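Local coordinates for protein glycosyl transferase family 9 (Veillonella parvula, PDB 3TOV) that probably transfers a sugar, perhaps a heptose, from a nucleotide-activated donor to a glycan acceptor, as a GT-B family 9 glycosyltransferase, at residues H301-I313 with V331-L344. Sequence-based numbering, arbitrary orientation.
Sequences HAIVLETMDSYEI and VISEEQVIKAAETL
The imidazole of H301 has the CD2 methyl of L344 over one face, offset toward the rim, while its NE2 bonds to E347, about one turn further along the helix that carries L344. The second flat group, the carboxamide of Q336, meets S310 at its oxygen, and the CD1 methyl of I313 packs against CD and the adjoining CG of Q336. Between these two ends lies a worked example of how a Rossmann-like domain of the GT-B fold covers the edge of its sheet: the outermost parallel strand, 302-305, is packed by the C-terminal helix 334-347, whose 334-344 part runs almost antiparallel to it (169°) at an axis separation of 9.2 Å. Alternate strand residues supply the apolar seam. I303, with CG1 beside its backbone N (chi1 -68°), lays CD1 against the helix, 3.9 Å from A340 CB and 3.8 Å from L344 CG. L305 is buried; its CB lies 3.6 Å from I332 CD1, and its CD1 meets V337 CG2 at 4.0 Å, the two side chains crossing at about a right angle. V284 of the adjacent strand 283-286 touches both L305 and L344, so the helix also reaches the next strand in. Beyond the strand the chain turns into helix 307-316, whose 307-313 part stands at 104° to 334-344, and a polar link joins the apolar contacts. Q336 OE1 accepts two hydroxyl bonds, both in the carbonyl plane on lone pairs: S310 OG at 2.9 Å and S333 OG at 3.1 Å. A leucine in place of Q336 would probably leave both serine hydroxyls without this shared acceptor and weaken the tie between the two helices. Nearby, V331 reaches the first turn of helix 307-316, its CG2 methyl lying 3.7 Å from T307 OG1.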
ATOM      1  N   HIS A 301      12.171   4.574  -4.515  1.00 50.91           N
ATOM      2  CA  HIS A 301      13.076   5.688  -4.343  1.00 46.75           C
ATOM      3  C   HIS A 301      12.563   6.511  -3.163  1.00 45.81           C
ATOM      4  O   HIS A 301      11.780   7.437  -3.330  1.00 45.63           O
ATOM      5  CB  HIS A 301      13.171   6.540  -5.610  1.00 53.96           C
ATOM      6  CG  HIS A 301      14.190   7.642  -5.519  1.00 77.83           C
ATOM      7  ND1 HIS A 301      14.102   8.809  -6.254  1.00 85.95           N
ATOM      8  CD2 HIS A 301      15.321   7.753  -4.776  1.00 79.53           C
ATOM      9  CE1 HIS A 301      15.135   9.586  -5.972  1.00 81.29           C
ATOM     10  NE2 HIS A 301      15.889   8.969  -5.078  1.00 77.13           N
ATOM     11  N   ALA A 302      13.001   6.158  -1.959  1.00 42.55           N
ATOM     12  CA  ALA A 302      12.524   6.840  -0.765  1.00 37.15           C
ATOM     13  C   ALA A 302      13.642   7.188   0.226  1.00 37.59           C
ATOM     14  O   ALA A 302      14.822   6.991  -0.033  1.00 39.87           O
ATOM     15  CB  ALA A 302      11.436   6.001  -0.078  1.00 37.73           C
ATOM     16  N   ILE A 303      13.241   7.732   1.362  1.00 35.94           N
ATOM     17  CA  ILE A 303      14.138   8.056   2.451  1.00 40.34           C
ATOM     18  C   ILE A 303      13.265   7.971   3.686  1.00 47.26           C
ATOM     19  O   ILE A 303      12.291   8.707   3.828  1.00 52.37           O
ATOM     20  CB  ILE A 303      14.662   9.507   2.382  1.00 36.04           C
ATOM     21  CG1 ILE A 303      15.593   9.731   1.210  1.00 32.65           C
ATOM     22  CG2 ILE A 303      15.397   9.892   3.650  1.00 26.71           C
ATOM     23  CD1 ILE A 303      16.004  11.186   1.134  1.00 35.13           C
ATOM     24  N   VAL A 304      13.621   7.071   4.580  1.00 45.68           N
ATOM     25  CA  VAL A 304      12.867   6.845   5.785  1.00 41.09           C
ATOM     26  C   VAL A 304      13.555   7.554   6.947  1.00 49.27           C
ATOM     27  O   VAL A 304      14.727   7.319   7.223  1.00 59.79           O
ATOM     28  CB  VAL A 304      12.777   5.342   6.020  1.00 31.23           C
ATOM     29  CG1 VAL A 304      12.119   5.011   7.360  1.00 36.89           C
ATOM     30  CG2 VAL A 304      12.053   4.728   4.854  1.00 17.70           C
ATOM     31  N   LEU A 305      12.831   8.448   7.611  1.00 46.54           N
ATOM     32  CA  LEU A 305      13.393   9.188   8.728  1.00 42.89           C
ATOM     33  C   LEU A 305      12.987   8.500  10.005  1.00 45.76           C
ATOM     34  O   LEU A 305      11.813   8.511  10.353  1.00 48.38           O
ATOM     35  CB  LEU A 305      12.891  10.638   8.733  1.00 41.47           C
ATOM     36  CG  LEU A 305      13.055  11.396   7.408  1.00 39.53           C
ATOM     37  CD1 LEU A 305      12.359  12.748   7.415  1.00 39.42           C
ATOM     38  CD2 LEU A 305      14.527  11.537   7.044  1.00 33.90           C
ATOM     39  N   GLU A 306      13.949   7.885  10.693  1.00 45.08           N
ATOM     40  CA  GLU A 306      13.674   7.300  11.999  1.00 47.96           C
ATOM     41  C   GLU A 306      14.493   7.933  13.126  1.00 46.40           C
ATOM     42  O   GLU A 306      15.369   8.762  12.895  1.00 47.39           O
ATOM     43  CB  GLU A 306      13.833   5.778  11.969  1.00 57.77           C
ATOM     44  CG  GLU A 306      14.750   5.265  10.871  1.00 62.95           C
ATOM     45  CD  GLU A 306      14.746   3.745  10.761  1.00 60.86           C
ATOM     46  OE1 GLU A 306      14.154   3.067  11.645  1.00 56.77           O
ATOM     47  OE2 GLU A 306      15.341   3.246   9.780  1.00 57.56           O
ATOM     48  N   THR A 307      14.175   7.543  14.353  1.00 42.41           N
ATOM     49  CA  THR A 307      14.795   8.104  15.542  1.00 40.90           C
ATOM     50  C   THR A 307      16.342   8.220  15.533  1.00 55.53           C
ATOM     51  O   THR A 307      16.866   9.299  15.806  1.00 54.27           O
ATOM     52  CB  THR A 307      14.307   7.364  16.806  1.00 44.11           C
ATOM     53  OG1 THR A 307      12.916   7.636  17.011  1.00 33.64           O
ATOM     54  CG2 THR A 307      15.098   7.826  18.034  1.00 58.25           C
HETATM   55  N   MSE A 308      17.063   7.131  15.243  1.00 52.07           N
HETATM   56  CA  MSE A 308      18.530   7.194  15.148  1.00 49.31           C
HETATM   57  C   MSE A 308      19.007   8.358  14.283  1.00 48.98           C
HETATM   58  O   MSE A 308      19.860   9.145  14.707  1.00 49.71           O
HETATM   59  CB  MSE A 308      19.139   5.907  14.577  1.00 49.33           C
HETATM   60  CG  MSE A 308      19.776   4.946  15.584  1.00 54.63           C
HETATM   61 SE   MSE A 308      20.835   5.701  17.052  0.75 77.96          SE
HETATM   62  CE  MSE A 308      21.523   7.236  16.109  1.00 27.88           C
ATOM     63  N   ASP A 309      18.480   8.455  13.064  1.00 42.81           N
ATOM     64  CA  ASP A 309      18.896   9.520  12.159  1.00 49.72           C
ATOM     65  C   ASP A 309      18.721  10.862  12.833  1.00 49.72           C
ATOM     66  O   ASP A 309      19.534  11.775  12.677  1.00 54.37           O
ATOM     67  CB  ASP A 309      18.063   9.499  10.892  1.00 59.25           C
ATOM     68  CG  ASP A 309      17.866   8.117  10.371  1.00 68.36           C
ATOM     69  OD1 ASP A 309      18.418   7.195  11.001  1.00 71.46           O
ATOM     70  OD2 ASP A 309      17.172   7.958   9.344  1.00 72.79           O
ATOM     71  N   SER A 310      17.641  10.975  13.585  1.00 42.85           N
ATOM     72  CA  SER A 310      17.370  12.178  14.321  1.00 41.17           C
ATOM     73  C   SER A 310      18.405  12.385  15.402  1.00 39.66           C
ATOM     74  O   SER A 310      18.918  13.481  15.562  1.00 45.58           O
ATOM     75  CB  SER A 310      15.967  12.116  14.902  1.00 56.51           C
ATOM     76  OG  SER A 310      15.024  12.035  13.844  1.00 66.92           O
ATOM     77  N   TYR A 311      18.737  11.334  16.136  1.00 45.95           N
ATOM     78  CA  TYR A 311      19.774  11.452  17.155  1.00 49.45           C
ATOM     79  C   TYR A 311      21.151  11.729  16.557  1.00 51.37           C
ATOM     80  O   TYR A 311      21.912  12.536  17.086  1.00 48.53           O
ATOM     81  CB  TYR A 311      19.835  10.207  18.018  1.00 47.61           C
ATOM     82  CG  TYR A 311      20.977  10.221  19.008  1.00 57.79           C
ATOM     83  CD1 TYR A 311      20.980  11.103  20.088  1.00 62.49           C
ATOM     84  CD2 TYR A 311      22.049   9.344  18.876  1.00 51.92           C
ATOM     85  CE1 TYR A 311      22.024  11.107  21.009  1.00 59.35           C
ATOM     86  CE2 TYR A 311      23.091   9.342  19.787  1.00 48.75           C
ATOM     87  CZ  TYR A 311      23.079  10.220  20.854  1.00 50.25           C
ATOM     88  OH  TYR A 311      24.121  10.210  21.767  1.00 44.93           O
ATOM     89  N   GLU A 312      21.474  11.067  15.454  1.00 50.94           N
ATOM     90  CA  GLU A 312      22.783  11.275  14.866  1.00 51.62           C
ATOM     91  C   GLU A 312      22.947  12.659  14.262  1.00 51.22           C
ATOM     92  O   GLU A 312      23.903  13.340  14.618  1.00 60.88           O
ATOM     93  CB  GLU A 312      23.187  10.170  13.881  1.00 54.57           C
ATOM     94  CG  GLU A 312      23.661   8.859  14.528  1.00 54.08           C
ATOM     95  CD  GLU A 312      24.631   9.049  15.694  1.00 59.80           C
ATOM     96  OE1 GLU A 312      25.218  10.144  15.823  1.00 66.93           O
ATOM     97  OE2 GLU A 312      24.811   8.092  16.488  1.00 55.66           O
ATOM     98  N   ILE A 313      22.055  13.098  13.366  1.00 45.24           N
ATOM     99  CA  ILE A 313      22.195  14.482  12.854  1.00 47.79           C
ATOM    100  C   ILE A 313      22.039  15.498  13.984  1.00 47.43           C
ATOM    101  O   ILE A 313      22.442  16.658  13.857  1.00 41.64           O
ATOM    102  CB  ILE A 313      21.290  14.858  11.637  1.00 62.24           C
ATOM    103  CG1 ILE A 313      19.807  14.711  11.973  1.00 76.07           C
ATOM    104  CG2 ILE A 313      21.660  14.054  10.413  1.00 59.24           C
ATOM    105  CD1 ILE A 313      19.203  15.924  12.703  1.00 84.88           C
ATOM    106  N   VAL A 331      10.517  13.643  17.257  1.00 42.11           N
ATOM    107  CA  VAL A 331      11.960  13.768  17.179  1.00 48.80           C
ATOM    108  C   VAL A 331      12.413  14.153  15.771  1.00 57.22           C
ATOM    109  O   VAL A 331      13.597  14.437  15.550  1.00 61.59           O
ATOM    110  CB  VAL A 331      12.680  12.499  17.654  1.00 47.15           C
ATOM    111  CG1 VAL A 331      12.410  12.278  19.133  1.00 47.73           C
ATOM    112  CG2 VAL A 331      12.256  11.296  16.830  1.00 42.28           C
ATOM    113  N   ILE A 332      11.477  14.179  14.822  1.00 55.00           N
ATOM    114  CA  ILE A 332      11.822  14.575  13.457  1.00 52.57           C
ATOM    115  C   ILE A 332      11.632  16.073  13.208  1.00 56.17           C
ATOM    116  O   ILE A 332      10.660  16.672  13.661  1.00 58.00           O
ATOM    117  CB  ILE A 332      11.061  13.780  12.402  1.00 50.14           C
ATOM    118  CG1 ILE A 332      11.021  12.292  12.771  1.00 47.22           C
ATOM    119  CG2 ILE A 332      11.712  13.982  11.043  1.00 49.57           C
ATOM    120  CD1 ILE A 332      10.743  11.371  11.585  1.00 41.78           C
ATOM    121  N   SER A 333      12.574  16.658  12.473  1.00 53.42           N
ATOM    122  CA  SER A 333      12.666  18.101  12.301  1.00 42.75           C
ATOM    123  C   SER A 333      12.101  18.568  10.982  1.00 44.58           C
ATOM    124  O   SER A 333      12.258  17.904   9.960  1.00 49.57           O
ATOM    125  CB  SER A 333      14.128  18.511  12.311  1.00 38.77           C
ATOM    126  OG  SER A 333      14.864  17.660  13.154  1.00 51.25           O
ATOM    127  N   GLU A 334      11.470  19.733  10.996  1.00 39.92           N
ATOM    128  CA  GLU A 334      11.198  20.434   9.759  1.00 39.35           C
ATOM    129  C   GLU A 334      12.450  20.358   8.850  1.00 37.86           C
ATOM    130  O   GLU A 334      12.374  19.938   7.688  1.00 31.93           O
ATOM    131  CB  GLU A 334      10.790  21.880  10.055  1.00 47.43           C
ATOM    132  CG  GLU A 334       9.572  22.021  10.999  1.00 55.16           C
ATOM    133  CD  GLU A 334       9.206  23.486  11.325  1.00 61.85           C
ATOM    134  OE1 GLU A 334       8.586  23.720  12.399  1.00 60.08           O
ATOM    135  OE2 GLU A 334       9.537  24.394  10.515  1.00 62.56           O
ATOM    136  N   GLU A 335      13.609  20.726   9.390  1.00 40.72           N
ATOM    137  CA  GLU A 335      14.850  20.678   8.611  1.00 40.85           C
ATOM    138  C   GLU A 335      15.168  19.250   8.116  1.00 36.63           C
ATOM    139  O   GLU A 335      15.493  19.055   6.942  1.00 29.75           O
ATOM    140  CB  GLU A 335      16.018  21.350   9.344  1.00 49.72           C
ATOM    141  CG  GLU A 335      15.878  21.400  10.883  1.00 72.90           C
ATOM    142  CD  GLU A 335      14.761  22.341  11.386  1.00 86.59           C
ATOM    143  OE1 GLU A 335      14.533  23.406  10.765  1.00 92.68           O
ATOM    144  OE2 GLU A 335      14.110  22.020  12.411  1.00 86.18           O
ATOM    145  N   GLN A 336      15.028  18.242   8.966  1.00 39.05           N
ATOM    146  CA  GLN A 336      15.154  16.870   8.449  1.00 44.05           C
ATOM    147  C   GLN A 336      14.226  16.628   7.248  1.00 48.38           C
ATOM    148  O   GLN A 336      14.671  16.189   6.188  1.00 46.40           O
ATOM    149  CB  GLN A 336      14.893  15.817   9.532  1.00 38.72           C
ATOM    150  CG  GLN A 336      15.977  15.712  10.574  1.00 40.34           C
ATOM    151  CD  GLN A 336      15.792  14.520  11.478  1.00 44.45           C
ATOM    152  OE1 GLN A 336      15.482  14.668  12.660  1.00 45.70           O
ATOM    153  NE2 GLN A 336      15.991  13.323  10.933  1.00 48.65           N
ATOM    154  N   VAL A 337      12.937  16.912   7.414  1.00 49.98           N
ATOM    155  CA  VAL A 337      11.985  16.666   6.338  1.00 51.66           C
ATOM    156  C   VAL A 337      12.375  17.463   5.095  1.00 49.57           C
ATOM    157  O   VAL A 337      12.580  16.887   4.013  1.00 44.94           O
ATOM    158  CB  VAL A 337      10.522  16.970   6.758  1.00 38.10           C
ATOM    159  CG1 VAL A 337       9.590  16.859   5.559  1.00 31.09           C
ATOM    160  CG2 VAL A 337      10.080  16.012   7.856  1.00 42.93           C
ATOM    161  N   ILE A 338      12.493  18.782   5.265  1.00 40.26           N
ATOM    162  CA  ILE A 338      12.919  19.651   4.177  1.00 38.63           C
ATOM    163  C   ILE A 338      14.125  19.090   3.414  1.00 44.65           C
ATOM    164  O   ILE A 338      14.115  19.031   2.186  1.00 44.09           O
ATOM    165  CB  ILE A 338      13.305  21.036   4.688  1.00 36.15           C
ATOM    166  CG1 ILE A 338      12.195  21.629   5.549  1.00 38.39           C
ATOM    167  CG2 ILE A 338      13.653  21.952   3.513  1.00 36.43           C
ATOM    168  CD1 ILE A 338      11.197  22.479   4.765  1.00 45.85           C
ATOM    169  N   LYS A 339      15.164  18.677   4.142  1.00 46.41           N
ATOM    170  CA  LYS A 339      16.397  18.228   3.499  1.00 41.81           C
ATOM    171  C   LYS A 339      16.186  17.023   2.603  1.00 44.94           C
ATOM    172  O   LYS A 339      16.779  16.933   1.522  1.00 42.07           O
ATOM    173  CB  LYS A 339      17.490  17.912   4.517  1.00 34.28           C
ATOM    174  CG  LYS A 339      18.844  17.748   3.846  1.00 48.59           C
ATOM    175  CD  LYS A 339      20.013  17.861   4.823  1.00 61.13           C
ATOM    176  CE  LYS A 339      21.335  17.350   4.209  1.00 65.15           C
ATOM    177  NZ  LYS A 339      21.831  18.157   3.045  1.00 68.00           N
ATOM    178  N   ALA A 340      15.339  16.105   3.071  1.00 46.37           N
ATOM    179  CA  ALA A 340      15.138  14.809   2.435  1.00 42.30           C
ATOM    180  C   ALA A 340      14.379  14.978   1.141  1.00 48.76           C
ATOM    181  O   ALA A 340      14.682  14.346   0.124  1.00 50.10           O
ATOM    182  CB  ALA A 340      14.384  13.903   3.355  1.00 33.42           C
ATOM    183  N   ALA A 341      13.369  15.831   1.205  1.00 48.85           N
ATOM    184  CA  ALA A 341      12.609  16.195   0.040  1.00 50.58           C
ATOM    185  C   ALA A 341      13.553  16.760  -1.007  1.00 45.55           C
ATOM    186  O   ALA A 341      13.674  16.228  -2.107  1.00 43.05           O
ATOM    187  CB  ALA A 341      11.579  17.231   0.427  1.00 62.11           C
ATOM    188  N   GLU A 342      14.222  17.851  -0.655  1.00 43.53           N
ATOM    189  CA  GLU A 342      15.041  18.566  -1.617  1.00 47.32           C
ATOM    190  C   GLU A 342      16.029  17.614  -2.264  1.00 49.12           C
ATOM    191  O   GLU A 342      16.413  17.781  -3.423  1.00 51.76           O
ATOM    192  CB  GLU A 342      15.769  19.727  -0.946  1.00 59.00           C
ATOM    193  CG  GLU A 342      14.834  20.711  -0.240  1.00 70.60           C
ATOM    194  CD  GLU A 342      15.470  22.078  -0.013  1.00 77.57           C
ATOM    195  OE1 GLU A 342      16.693  22.133   0.272  1.00 83.29           O
ATOM    196  OE2 GLU A 342      14.744  23.093  -0.138  1.00 71.52           O
ATOM    197  N   THR A 343      16.435  16.607  -1.503  1.00 46.62           N
ATOM    198  CA  THR A 343      17.375  15.616  -1.993  1.00 50.09           C
ATOM    199  C   THR A 343      16.705  14.743  -3.032  1.00 51.84           C
ATOM    200  O   THR A 343      17.203  14.608  -4.155  1.00 46.39           O
ATOM    201  CB  THR A 343      17.857  14.700  -0.863  1.00 52.83           C
ATOM    202  OG1 THR A 343      18.665  15.452   0.055  1.00 58.32           O
ATOM    203  CG2 THR A 343      18.642  13.525  -1.437  1.00 43.34           C
ATOM    204  N   LEU A 344      15.577  14.142  -2.641  1.00 48.75           N
ATOM    205  CA  LEU A 344      14.831  13.257  -3.528  1.00 41.69           C
ATOM    206  C   LEU A 344      14.332  14.027  -4.737  1.00 47.59           C
ATOM    207  O   LEU A 344      14.305  13.496  -5.847  1.00 47.42           O
ATOM    208  CB  LEU A 344      13.656  12.622  -2.794  1.00 38.12           C
ATOM    209  CG  LEU A 344      13.867  11.365  -1.944  1.00 38.88           C
ATOM    210  CD1 LEU A 344      12.612  11.015  -1.152  1.00 35.15           C
ATOM    211  CD2 LEU A 344      14.270  10.201  -2.828  1.00 38.91           C
TER